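Local coordinates for lipid Binding Protein (Caenorhabditis elegans, PDB 6C1Z), which binds unsaturated fatty acids and derivatives, including oleic acid and oleoylethanolamide, and carries them from the lysosome to the nucleus, where it activates transcription of longevity genes, at residues L121-Y124 with V129-R132; L66-R71 with G93-H98; E76-P79 with S83-T86; L44-K47 with T52-F55; T40-E45 with C131-V136. All blocks are in the same frame, centred on the assembly; numbering follows the deposited sequence.

All five contacts belong to one ten-stranded antiparallel sheet that curls into the fatty-acid-binding barrel, with strands 64-68 and 74-77 outermost. Contacts 1 and 5 share strand 129-137, and their centres lie 11 Å apart; Gln122 N to Arg133 O, at 2.9 Å, joins them. Contact 4 shares Leu44 and Glu45 with contact 5 and lies 10 Å from contact 2, centre to centre. Contact 3 is nested in the loop that contact 2 closes, 13 Å away between centres, while contacts 3 and 5 stand 20 Å apart across the chain's centre. A bound sulfate about 5 Å from the side chain of Arg133 in contact 5 may mark the lipid cavity.

Contact 1: residues L121-Y124 with V129-R132; sequences LQTY and VICR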
# COMPACT_ATOMS: atom_id res chain seq x y z
N LEU A 121 5.25 -3.10 -8.59
CA LEU A 121 4.47 -4.22 -8.08
C LEU A 121 4.22 -4.01 -6.59
O LEU A 121 5.05 -3.43 -5.90
CB LEU A 121 5.16 -5.58 -8.33
CG LEU A 121 4.98 -6.19 -9.73
CD1 LEU A 121 5.64 -5.34 -10.79
CD2 LEU A 121 5.52 -7.60 -9.78
N GLN A 122 3.06 -4.44 -6.15
CA GLN A 122 2.77 -4.45 -4.72
C GLN A 122 2.17 -5.78 -4.32
O GLN A 122 1.46 -6.42 -5.10
CB GLN A 122 1.81 -3.36 -4.30
CG GLN A 122 2.31 -1.97 -4.56
CD GLN A 122 1.43 -0.93 -3.93
OE1 GLN A 122 0.25 -0.82 -4.25
NE2 GLN A 122 2.02 -0.14 -3.05
N THR A 123 2.44 -6.20 -3.08
CA THR A 123 1.65 -7.23 -2.44
C THR A 123 1.08 -6.67 -1.15
O THR A 123 1.77 -5.94 -0.44
CB THR A 123 2.45 -8.52 -2.17
OG1 THR A 123 3.65 -8.21 -1.45
CG2 THR A 123 2.80 -9.23 -3.47
N TYR A 124 -0.16 -7.03 -0.86
CA TYR A 124 -0.77 -6.77 0.43
C TYR A 124 -1.12 -8.12 1.03
O TYR A 124 -1.88 -8.90 0.44
CB TYR A 124 -2.05 -5.93 0.31
CG TYR A 124 -2.06 -4.79 -0.67
CD1 TYR A 124 -0.91 -4.04 -0.92
CD2 TYR A 124 -3.22 -4.44 -1.34
CE1 TYR A 124 -0.93 -3.00 -1.82
CE2 TYR A 124 -3.24 -3.40 -2.24
CZ TYR A 124 -2.08 -2.69 -2.46
OH TYR A 124 -2.12 -1.66 -3.38
N VAL A 129 -4.21 -14.48 3.11
CA VAL A 129 -4.45 -13.85 1.82
C VAL A 129 -3.27 -12.97 1.41
O VAL A 129 -2.81 -12.13 2.19
CB VAL A 129 -5.75 -13.03 1.81
CG1 VAL A 129 -5.97 -12.40 0.41
CG2 VAL A 129 -6.91 -13.90 2.22
N ILE A 130 -2.81 -13.15 0.18
CA ILE A 130 -1.92 -12.21 -0.48
C ILE A 130 -2.62 -11.65 -1.71
O ILE A 130 -3.07 -12.41 -2.58
CB ILE A 130 -0.59 -12.86 -0.87
CG1 ILE A 130 0.20 -13.23 0.38
CG2 ILE A 130 0.24 -11.90 -1.72
CD1 ILE A 130 1.42 -14.04 0.09
N CYS A 131 -2.67 -10.33 -1.79
CA CYS A 131 -3.15 -9.60 -2.96
C CYS A 131 -1.93 -9.14 -3.75
O CYS A 131 -0.94 -8.71 -3.16
CB CYS A 131 -3.98 -8.37 -2.52
SG CYS A 131 -4.14 -7.06 -3.76
N ARG A 132 -2.02 -9.20 -5.08
CA ARG A 132 -0.94 -8.76 -5.96
C ARG A 132 -1.47 -7.67 -6.88
O ARG A 132 -2.55 -7.82 -7.46
CB ARG A 132 -0.39 -9.93 -6.80
CG ARG A 132 0.09 -11.12 -6.00
CD ARG A 132 0.50 -12.30 -6.89
NE ARG A 132 1.10 -13.35 -6.07
CZ ARG A 132 2.31 -13.27 -5.55
NH1 ARG A 132 3.05 -12.20 -5.79
NH2 ARG A 132 2.78 -14.25 -4.80
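Tyr124 O is approached by two groups of the opposing strand: Cys131 N donates to it at 2.8 Å with an almost straight N-H...O angle of 178°, and Ile130 CA adds a C-H...O contact at 3.4 Å. Cys131 O is held in the same way, by Tyr124 N at 3.0 Å and by Thr123 CA at 3.1 Å. The two N-H...O bonds make Tyr124 and Cys131 a hydrogen-bonded antiparallel pair, followed by the non-hydrogen-bonded pair Thr123 and Arg132. On the Tyr124 face, Cys131 SG makes an oblique sulfur-aromatic contact, 3.7 Å from Tyr124 CD2; SG is placed there by standing anti to the backbone N of Cys131 (chi1 159°). Within its own strand the Tyr124 hydroxyl donates to Gln122 OE1 at 2.7 Å, coming from above the amide carbonyl plane, while Gln122 NE2 bonds to Thr113 OG1. Cutting Tyr124 back to an alanine would probably leave Gln122 OE1 without the hydroxyl donor and remove the ring beside Cys131 SG. On the other face, Thr123 CG2 lies 3.8 Å from Arg132 NH1, the two side chains running side by side. This is the beta hairpin of strands 119-126 and 129-137, the last in the fatty-acid-binding protein barrel.

Contact 2: residues L66-R71 with G93-H98; sequences LAFKIR and GKFISH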
# COMPACT_ATOMS: atom_id res chain seq x y z
N LEU A 66 -0.57 8.79 2.47
CA LEU A 66 0.26 8.25 3.53
C LEU A 66 1.58 8.98 3.49
O LEU A 66 2.24 9.01 2.44
CB LEU A 66 0.46 6.75 3.28
CG LEU A 66 1.33 6.02 4.29
CD1 LEU A 66 0.71 6.04 5.67
CD2 LEU A 66 1.51 4.59 3.82
N ALA A 67 1.99 9.52 4.62
CA ALA A 67 3.28 10.16 4.79
C ALA A 67 4.04 9.38 5.85
O ALA A 67 3.45 8.93 6.85
CB ALA A 67 3.09 11.61 5.26
N PHE A 68 5.34 9.21 5.65
CA PHE A 68 6.13 8.49 6.64
C PHE A 68 7.60 8.81 6.45
O PHE A 68 8.04 9.22 5.36
CB PHE A 68 5.90 6.98 6.54
CG PHE A 68 6.24 6.40 5.19
CD1 PHE A 68 7.52 5.94 4.89
CD2 PHE A 68 5.27 6.27 4.21
CE1 PHE A 68 7.82 5.41 3.67
CE2 PHE A 68 5.57 5.71 2.97
CZ PHE A 68 6.84 5.29 2.69
N LYS A 69 8.36 8.56 7.50
CA LYS A 69 9.81 8.45 7.40
C LYS A 69 10.22 7.00 7.58
O LYS A 69 9.65 6.25 8.38
CB LYS A 69 10.51 9.33 8.42
CG LYS A 69 10.13 10.78 8.26
CD LYS A 69 10.84 11.66 9.26
CE LYS A 69 10.28 13.07 9.27
NZ LYS A 69 10.58 13.81 8.02
N ILE A 70 11.16 6.57 6.72
CA ILE A 70 11.71 5.23 6.79
C ILE A 70 12.24 4.96 8.19
O ILE A 70 12.93 5.80 8.77
CB ILE A 70 12.81 5.09 5.70
CG1 ILE A 70 12.20 5.15 4.31
CG2 ILE A 70 13.60 3.83 5.87
CD1 ILE A 70 11.29 4.03 4.03
N ARG A 71 11.89 3.79 8.74
CA ARG A 71 12.39 3.29 10.02
C ARG A 71 11.76 3.95 11.24
O ARG A 71 12.17 3.67 12.36
CB ARG A 71 13.92 3.36 10.15
CG ARG A 71 14.66 2.56 9.08
CD ARG A 71 16.17 2.84 9.11
NE ARG A 71 16.43 4.27 9.27
CZ ARG A 71 16.59 5.13 8.26
NH1 ARG A 71 16.55 4.71 7.01
NH2 ARG A 71 16.79 6.42 8.51
N GLY A 93 16.03 -3.22 -1.89
CA GLY A 93 15.40 -2.58 -3.03
C GLY A 93 13.90 -2.41 -2.94
O GLY A 93 13.30 -2.00 -3.94
N LYS A 94 13.29 -2.77 -1.82
CA LYS A 94 11.84 -2.79 -1.70
C LYS A 94 11.39 -1.99 -0.50
O LYS A 94 12.05 -1.98 0.54
CB LYS A 94 11.32 -4.22 -1.51
CG LYS A 94 11.88 -5.23 -2.48
CD LYS A 94 11.13 -6.55 -2.37
CE LYS A 94 11.54 -7.52 -3.48
NZ LYS A 94 12.99 -7.86 -3.41
N PHE A 95 10.26 -1.28 -0.65
CA PHE A 95 9.58 -0.70 0.51
C PHE A 95 8.71 -1.76 1.18
O PHE A 95 7.91 -2.42 0.51
CB PHE A 95 8.68 0.48 0.12
CG PHE A 95 9.40 1.75 -0.22
CD1 PHE A 95 9.76 2.01 -1.53
CD2 PHE A 95 9.64 2.71 0.75
CE1 PHE A 95 10.39 3.19 -1.86
CE2 PHE A 95 10.26 3.89 0.44
CZ PHE A 95 10.64 4.15 -0.88
N ILE A 96 8.89 -1.96 2.47
CA ILE A 96 8.14 -2.94 3.24
C ILE A 96 7.46 -2.20 4.38
O ILE A 96 8.13 -1.57 5.20
CB ILE A 96 9.04 -4.04 3.80
CG1 ILE A 96 9.83 -4.69 2.67
CG2 ILE A 96 8.20 -5.05 4.55
CD1 ILE A 96 10.85 -5.71 3.15
N SER A 97 6.13 -2.26 4.41
CA SER A 97 5.35 -1.68 5.50
C SER A 97 4.71 -2.76 6.36
O SER A 97 3.96 -3.62 5.86
CB SER A 97 4.28 -0.76 4.93
OG SER A 97 3.55 -0.22 6.03
N HIS A 98 5.02 -2.74 7.66
CA HIS A 98 4.33 -3.56 8.65
C HIS A 98 3.25 -2.72 9.30
O HIS A 98 3.55 -1.79 10.05
CB HIS A 98 5.31 -4.11 9.68
CG HIS A 98 6.12 -5.24 9.16
ND1 HIS A 98 7.25 -5.07 8.38
CD2 HIS A 98 5.92 -6.58 9.23
CE1 HIS A 98 7.74 -6.25 8.05
NE2 HIS A 98 6.95 -7.18 8.54
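Phe95 contributes the largest share of the buried surface, meeting Phe68 at the end of strand 64-68 and Ile70 in the loop after it; strand 64-68 is not a neighbour of strand 94-101 in the sheet. The closest CA atoms, those of Ile70 and Phe95, are 8.9 Å apart, so side chains alone bridge the separation. Phe95 has its CB directed at segment 66-71, and one side of its ring, CD2 and CE2, does the touching. Ile70 meets it with the terminal methyl: CD1 is 3.7 Å from Phe95 CE2 and 3.9 Å from Phe95 CD2, the two side chains crossing at about a right angle. A folded second torsion (chi2 -64°) accounts for this, since the CB of Ile70 does not itself face Phe95. Phe68 comes less close, with CZ 4.3 Å from Phe95 CD2, and that atom lies at the edge of the Phe68 ring, near its plane. Ile70 CD1 also lies at the Phe68 edge, in plane, so all three residues converge on one apolar spot. Around it, Phe95 makes edge-to-face contacts with Phe8, Trp53, Phe55 and Phe90, and Phe68 packs on Phe74 and Val88, so that strands 52-58, 74-77 and 83-91 all border this aromatic cluster inside the barrel.

Contact 3: residues E76-P79 with S83-T86; sequences EIAP and SYNT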
# COMPACT_ATOMS: atom_id res chain seq x y z
N GLU A 76 -0.88 5.10 11.90
CA GLU A 76 -1.50 5.28 10.60
C GLU A 76 -3.01 5.16 10.74
O GLU A 76 -3.51 4.18 11.31
CB GLU A 76 -1.02 4.20 9.62
CG GLU A 76 -1.71 4.28 8.25
CD GLU A 76 -1.28 3.19 7.28
OE1 GLU A 76 -0.50 2.28 7.67
OE2 GLU A 76 -1.74 3.25 6.12
N ILE A 77 -3.73 6.15 10.23
CA ILE A 77 -5.16 6.02 10.01
C ILE A 77 -5.31 5.48 8.59
O ILE A 77 -5.17 6.21 7.61
CB ILE A 77 -5.90 7.33 10.24
CG1 ILE A 77 -5.96 7.63 11.74
CG2 ILE A 77 -7.30 7.22 9.69
CD1 ILE A 77 -4.64 8.04 12.38
N ALA A 78 -5.56 4.19 8.48
CA ALA A 78 -5.63 3.54 7.19
C ALA A 78 -6.95 3.89 6.52
O ALA A 78 -7.87 4.41 7.15
CB ALA A 78 -5.48 2.04 7.35
N PRO A 79 -7.07 3.61 5.22
CA PRO A 79 -8.33 3.90 4.54
C PRO A 79 -9.54 3.19 5.13
O PRO A 79 -10.65 3.68 4.97
CB PRO A 79 -8.06 3.50 3.08
CG PRO A 79 -6.78 2.75 3.10
CD PRO A 79 -6.01 3.27 4.27
N SER A 83 -7.07 2.54 13.09
CA SER A 83 -5.73 3.01 13.40
C SER A 83 -4.80 1.82 13.60
O SER A 83 -5.18 0.80 14.18
CB SER A 83 -5.72 3.87 14.65
OG SER A 83 -6.35 3.19 15.72
N TYR A 84 -3.57 1.97 13.12
CA TYR A 84 -2.57 0.92 13.16
C TYR A 84 -1.25 1.53 13.61
O TYR A 84 -1.02 2.74 13.46
CB TYR A 84 -2.39 0.25 11.79
CG TYR A 84 -3.63 -0.43 11.27
CD1 TYR A 84 -4.59 0.26 10.57
CD2 TYR A 84 -3.85 -1.78 11.51
CE1 TYR A 84 -5.72 -0.36 10.10
CE2 TYR A 84 -4.97 -2.41 11.05
CZ TYR A 84 -5.91 -1.70 10.34
OH TYR A 84 -7.05 -2.33 9.89
N ASN A 85 -0.35 0.68 14.09
CA ASN A 85 1.04 1.08 14.34
C ASN A 85 1.82 0.58 13.13
O ASN A 85 1.97 -0.63 12.93
CB ASN A 85 1.58 0.47 15.63
CG ASN A 85 1.11 1.19 16.86
OD1 ASN A 85 1.22 2.41 16.96
ND2 ASN A 85 0.58 0.45 17.82
N THR A 86 2.29 1.51 12.30
CA THR A 86 2.91 1.17 11.02
C THR A 86 4.39 1.52 11.02
O THR A 86 4.81 2.52 11.60
CB THR A 86 2.16 1.90 9.89
OG1 THR A 86 0.82 1.38 9.83
CG2 THR A 86 2.86 1.68 8.56
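Glu76 and Tyr84 form a hydrogen-bonded antiparallel pair close to the turn of the beta hairpin that joins strands 74-77 and 83-91 of the fatty-acid-binding barrel. Glu76 N donates to Tyr84 O at 2.8 Å, and Tyr84 N returns a bond to Glu76 O that lies in the carbonyl plane. Ser83 CA adds a C-H...O contact to Glu76 O at 3.3 Å. The buried Glu76 side chain then runs across to Thr86, two residues further along the partner strand. Its CB is 3.4 Å from Thr86 OG1, and CG, placed anti to the backbone N (chi1 176°), only grazes the same oxygen. Glu76 CD follows, 3.8 Å from Thr86 OG1. At the tip, Thr86 OG1 donates to Glu76 OE1 at 2.7 Å and engages its anti lone pair, the one facing away from OE2; both chi1 and chi2 are extended, which carries the carboxylate this far. Gln99 NE2 is a second donor to OE1, so this buried oxygen is gripped twice, an environment likely to favour the ionised carboxylate. Thr86 CG2 closes in on OE1 as well. Beyond the pair, the Tyr84 hydroxyl is bound to Asp80 OD2 in the turn, and one flank of the ring is packed obliquely from the adjoining loop: Ala78 CB lies 3.7 Å from Tyr84 CE1 and 3.8 Å from Tyr84 CD1.

Contact 4: residues L44-K47 with T52-F55; sequences LEIK and TWHF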
# COMPACT_ATOMS: atom_id res chain seq x y z
N LEU A 44 -1.25 5.81 -8.15
CA LEU A 44 -0.37 5.87 -6.99
C LEU A 44 0.72 6.88 -7.30
O LEU A 44 1.45 6.73 -8.28
CB LEU A 44 0.22 4.49 -6.70
CG LEU A 44 1.40 4.40 -5.72
CD1 LEU A 44 1.04 4.93 -4.36
CD2 LEU A 44 1.90 2.96 -5.62
N GLU A 45 0.82 7.91 -6.48
CA GLU A 45 1.85 8.92 -6.61
C GLU A 45 2.82 8.74 -5.46
O GLU A 45 2.40 8.72 -4.30
CB GLU A 45 1.22 10.31 -6.55
CG GLU A 45 2.16 11.47 -6.37
CD GLU A 45 1.41 12.77 -6.23
OE1 GLU A 45 0.84 13.04 -5.14
OE2 GLU A 45 1.36 13.50 -7.24
N ILE A 46 4.10 8.62 -5.79
CA ILE A 46 5.16 8.49 -4.81
C ILE A 46 6.05 9.71 -4.96
O ILE A 46 6.55 10.00 -6.06
CB ILE A 46 5.97 7.20 -5.01
CG1 ILE A 46 5.10 5.98 -4.72
CG2 ILE A 46 7.22 7.19 -4.13
CD1 ILE A 46 5.76 4.66 -5.12
N LYS A 47 6.24 10.45 -3.87
CA LYS A 47 7.11 11.61 -3.88
C LYS A 47 7.89 11.65 -2.57
O LYS A 47 7.52 10.99 -1.59
CB LYS A 47 6.32 12.92 -4.14
CG LYS A 47 5.17 13.19 -3.19
CD LYS A 47 4.13 14.18 -3.77
CE LYS A 47 4.77 15.45 -4.30
NZ LYS A 47 3.74 16.45 -4.75
N THR A 52 10.73 13.02 4.13
CA THR A 52 9.39 12.46 4.32
C THR A 52 8.87 11.91 2.99
O THR A 52 8.73 12.65 2.01
CB THR A 52 8.42 13.50 4.88
OG1 THR A 52 8.91 13.96 6.14
CG2 THR A 52 7.04 12.87 5.07
N TRP A 53 8.57 10.62 2.98
CA TRP A 53 7.95 9.99 1.82
C TRP A 53 6.45 10.23 1.83
O TRP A 53 5.81 10.25 2.87
CB TRP A 53 8.24 8.48 1.83
CG TRP A 53 9.66 8.18 1.45
CD1 TRP A 53 10.70 8.01 2.31
CD2 TRP A 53 10.19 8.07 0.14
NE1 TRP A 53 11.85 7.80 1.61
CE2 TRP A 53 11.57 7.81 0.27
CE3 TRP A 53 9.63 8.16 -1.15
CZ2 TRP A 53 12.41 7.67 -0.84
CZ3 TRP A 53 10.46 8.01 -2.24
CH2 TRP A 53 11.84 7.76 -2.08
N HIS A 54 5.87 10.28 0.63
CA HIS A 54 4.43 10.36 0.45
C HIS A 54 4.03 9.31 -0.56
O HIS A 54 4.55 9.30 -1.69
CB HIS A 54 4.04 11.76 -0.01
CG HIS A 54 4.35 12.82 1.00
ND1 HIS A 54 3.42 13.21 1.94
CD2 HIS A 54 5.46 13.55 1.24
CE1 HIS A 54 3.95 14.15 2.71
NE2 HIS A 54 5.19 14.37 2.31
N PHE A 55 3.16 8.39 -0.16
CA PHE A 55 2.55 7.40 -1.04
C PHE A 55 1.08 7.75 -1.05
O PHE A 55 0.35 7.46 -0.09
CB PHE A 55 2.73 5.97 -0.52
CG PHE A 55 4.07 5.32 -0.85
CD1 PHE A 55 5.27 5.96 -0.62
CD2 PHE A 55 4.10 4.05 -1.41
CE1 PHE A 55 6.50 5.32 -0.92
CE2 PHE A 55 5.31 3.43 -1.71
CZ PHE A 55 6.49 4.07 -1.46
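Lys47 and His54 exchange two backbone hydrogen bonds that account for both main-chain donors and both carbonyl acceptors of the pair. His54 N donates to Lys47 O at 2.9 Å (N-H...O 156°), and Lys47 N donates to His54 O at 3.0 Å, in the carbonyl plane. Ile46 CA supplements His54 O with a C-H...O contact at 3.3 Å. The backbone groups turned away from the partner strand bond to the flanking segments, Ile46 to Gly10 and Phe55 to Leu66. Among the side chains, Thr52 OG1 takes a bond from Lys69 NZ. On the face that carries Ile46 and Phe55, their side chains lie side by side, and Ile46 CG1 stands 3.8 Å from the Phe55 ring centroid, only 4° off the ring normal, a CH-pi contact. Ile46 CD1 reaches Phe55 CE2 at 3.7 Å, and Ile46 CG2 meets the Trp53 ring at its edge, 3.8 Å from CZ3. With a serine in its place, Phe55's ring would be lost, which is likely to leave Ile46 CG1 without its CH-pi face and Phe95 and Phe68 without one aromatic partner. The arrangement is a beta hairpin of strands 43-49 and 52-58, as found in the fatty-acid-binding protein barrel.

Contact 5: residues T40-E45 with C131-V136; sequences TSPTLE and CRREFV
Pro42 and Arg133 reach for each other from opposite directions, the proline ring and the guanidinium meeting obliquely. Pro42 CG is 3.5 Å from Arg133 NH2, and Pro42 CD lies just behind at 3.7 Å. The arginine gets there by a chain that bends twice (chi2 141°, chi3 100°), both torsions lying away from the usual staggered values. Arg133 NH2 also donates to a water at 2.8 Å, which sits in the guanidinium plane at its edge, and this water is hydrogen-bonded to Thr40 O at 2.7 Å; the bridge ties the loop before strand 43-49 to the charged group. Elsewhere Arg133 NH1 bonds to Ser17 OG and the guanidinium makes a cation-pi contact with Phe20. Two residues further along the strand, Phe135 meets Leu44. With chi1 at 167°, Leu44 swings its branch out so that CD2 lies over one face of the Phe135 ring, while Leu44 CB is 3.9 Å from Phe135 CE2. The same CE2 is 4.1 Å from Pro42 O, which approaches at the ring edge, near its plane. Strand 10-18 runs between the two partners in the sheet, so the contact spans it on the inner side. A sulfate, probably from the crystallisation liquor, lies about 5 Å from the Arg133 side chain, which fits a lipid headgroup pocket without proving it. Arg133 and Phe135, two positions apart on the last strand, probably occupy the places of the Arg-x-Tyr pair that receives the fatty-acid carboxylate in many fatty-acid-binding proteins, here with phenylalanine for tyrosine.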
# COMPACT_ATOMS: atom_id res chain seq x y z
N THR A 40 -12.14 0.12 -8.65
CA THR A 40 -11.38 1.25 -9.17
C THR A 40 -10.02 0.80 -9.69
O THR A 40 -9.52 -0.28 -9.37
CB THR A 40 -11.13 2.28 -8.07
OG1 THR A 40 -10.29 1.71 -7.07
CG2 THR A 40 -12.44 2.76 -7.46
N SER A 41 -9.42 1.67 -10.50
CA SER A 41 -8.04 1.51 -10.97
C SER A 41 -7.29 2.76 -10.51
O SER A 41 -7.19 3.75 -11.25
CB SER A 41 -7.98 1.36 -12.49
OG SER A 41 -8.57 0.13 -12.88
N PRO A 42 -6.75 2.74 -9.29
CA PRO A 42 -6.21 3.97 -8.70
C PRO A 42 -4.91 4.40 -9.36
O PRO A 42 -4.26 3.64 -10.09
CB PRO A 42 -5.96 3.59 -7.24
CG PRO A 42 -5.88 2.12 -7.22
CD PRO A 42 -6.72 1.62 -8.34
N THR A 43 -4.55 5.65 -9.09
CA THR A 43 -3.25 6.20 -9.43
C THR A 43 -2.46 6.35 -8.15
O THR A 43 -2.94 6.93 -7.17
CB THR A 43 -3.42 7.56 -10.09
OG1 THR A 43 -4.14 7.39 -11.31
CG2 THR A 43 -2.08 8.19 -10.40
N LEU A 44 -1.25 5.81 -8.15
CA LEU A 44 -0.37 5.87 -6.99
C LEU A 44 0.72 6.88 -7.30
O LEU A 44 1.45 6.73 -8.28
CB LEU A 44 0.22 4.49 -6.70
CG LEU A 44 1.40 4.40 -5.72
CD1 LEU A 44 1.04 4.93 -4.36
CD2 LEU A 44 1.90 2.96 -5.62
N GLU A 45 0.82 7.91 -6.48
CA GLU A 45 1.85 8.92 -6.61
C GLU A 45 2.82 8.74 -5.46
O GLU A 45 2.40 8.72 -4.30
CB GLU A 45 1.22 10.31 -6.55
CG GLU A 45 2.16 11.47 -6.37
CD GLU A 45 1.41 12.77 -6.23
OE1 GLU A 45 0.84 13.04 -5.14
OE2 GLU A 45 1.36 13.50 -7.24
N CYS A 131 -2.67 -10.33 -1.79
CA CYS A 131 -3.15 -9.60 -2.96
C CYS A 131 -1.93 -9.14 -3.75
O CYS A 131 -0.94 -8.71 -3.16
CB CYS A 131 -3.98 -8.37 -2.52
SG CYS A 131 -4.14 -7.06 -3.76
N ARG A 132 -2.02 -9.20 -5.08
CA ARG A 132 -0.94 -8.76 -5.96
C ARG A 132 -1.47 -7.67 -6.88
O ARG A 132 -2.55 -7.82 -7.46
CB ARG A 132 -0.39 -9.93 -6.80
CG ARG A 132 0.09 -11.12 -6.00
CD ARG A 132 0.50 -12.30 -6.89
NE ARG A 132 1.10 -13.35 -6.07
CZ ARG A 132 2.31 -13.27 -5.55
NH1 ARG A 132 3.05 -12.20 -5.79
NH2 ARG A 132 2.78 -14.25 -4.80
N ARG A 133 -0.74 -6.59 -6.99
CA ARG A 133 -1.11 -5.49 -7.87
C ARG A 133 0.09 -5.07 -8.70
O ARG A 133 1.23 -5.17 -8.25
CB ARG A 133 -1.69 -4.32 -7.11
CG ARG A 133 -3.21 -4.49 -7.02
CD ARG A 133 -3.78 -4.09 -5.72
NE ARG A 133 -4.37 -2.76 -5.75
CZ ARG A 133 -5.59 -2.49 -6.21
NH1 ARG A 133 -6.34 -3.43 -6.74
NH2 ARG A 133 -6.05 -1.25 -6.16
N GLU A 134 -0.18 -4.65 -9.93
CA GLU A 134 0.84 -4.20 -10.85
C GLU A 134 0.42 -2.85 -11.44
O GLU A 134 -0.74 -2.68 -11.85
CB GLU A 134 1.01 -5.24 -11.95
CG GLU A 134 2.03 -4.90 -12.99
CD GLU A 134 2.10 -5.95 -14.07
OE1 GLU A 134 1.04 -6.27 -14.65
OE2 GLU A 134 3.20 -6.48 -14.32
N PHE A 135 1.38 -1.93 -11.52
CA PHE A 135 1.18 -0.57 -12.02
C PHE A 135 2.20 -0.26 -13.10
O PHE A 135 3.31 -0.80 -13.12
CB PHE A 135 1.45 0.47 -10.91
CG PHE A 135 0.53 0.39 -9.71
CD1 PHE A 135 0.67 -0.60 -8.75
CD2 PHE A 135 -0.47 1.35 -9.51
CE1 PHE A 135 -0.14 -0.65 -7.67
CE2 PHE A 135 -1.31 1.30 -8.43
CZ PHE A 135 -1.15 0.31 -7.50
N VAL A 136 1.80 0.63 -14.02
CA VAL A 136 2.70 1.15 -15.05
C VAL A 136 2.90 2.65 -14.83
O VAL A 136 2.03 3.34 -14.28
CB VAL A 136 2.19 0.89 -16.48
CG1 VAL A 136 1.98 -0.58 -16.70
CG2 VAL A 136 0.92 1.69 -16.77
O HOH W 1 -8.74 -1.22 -6.98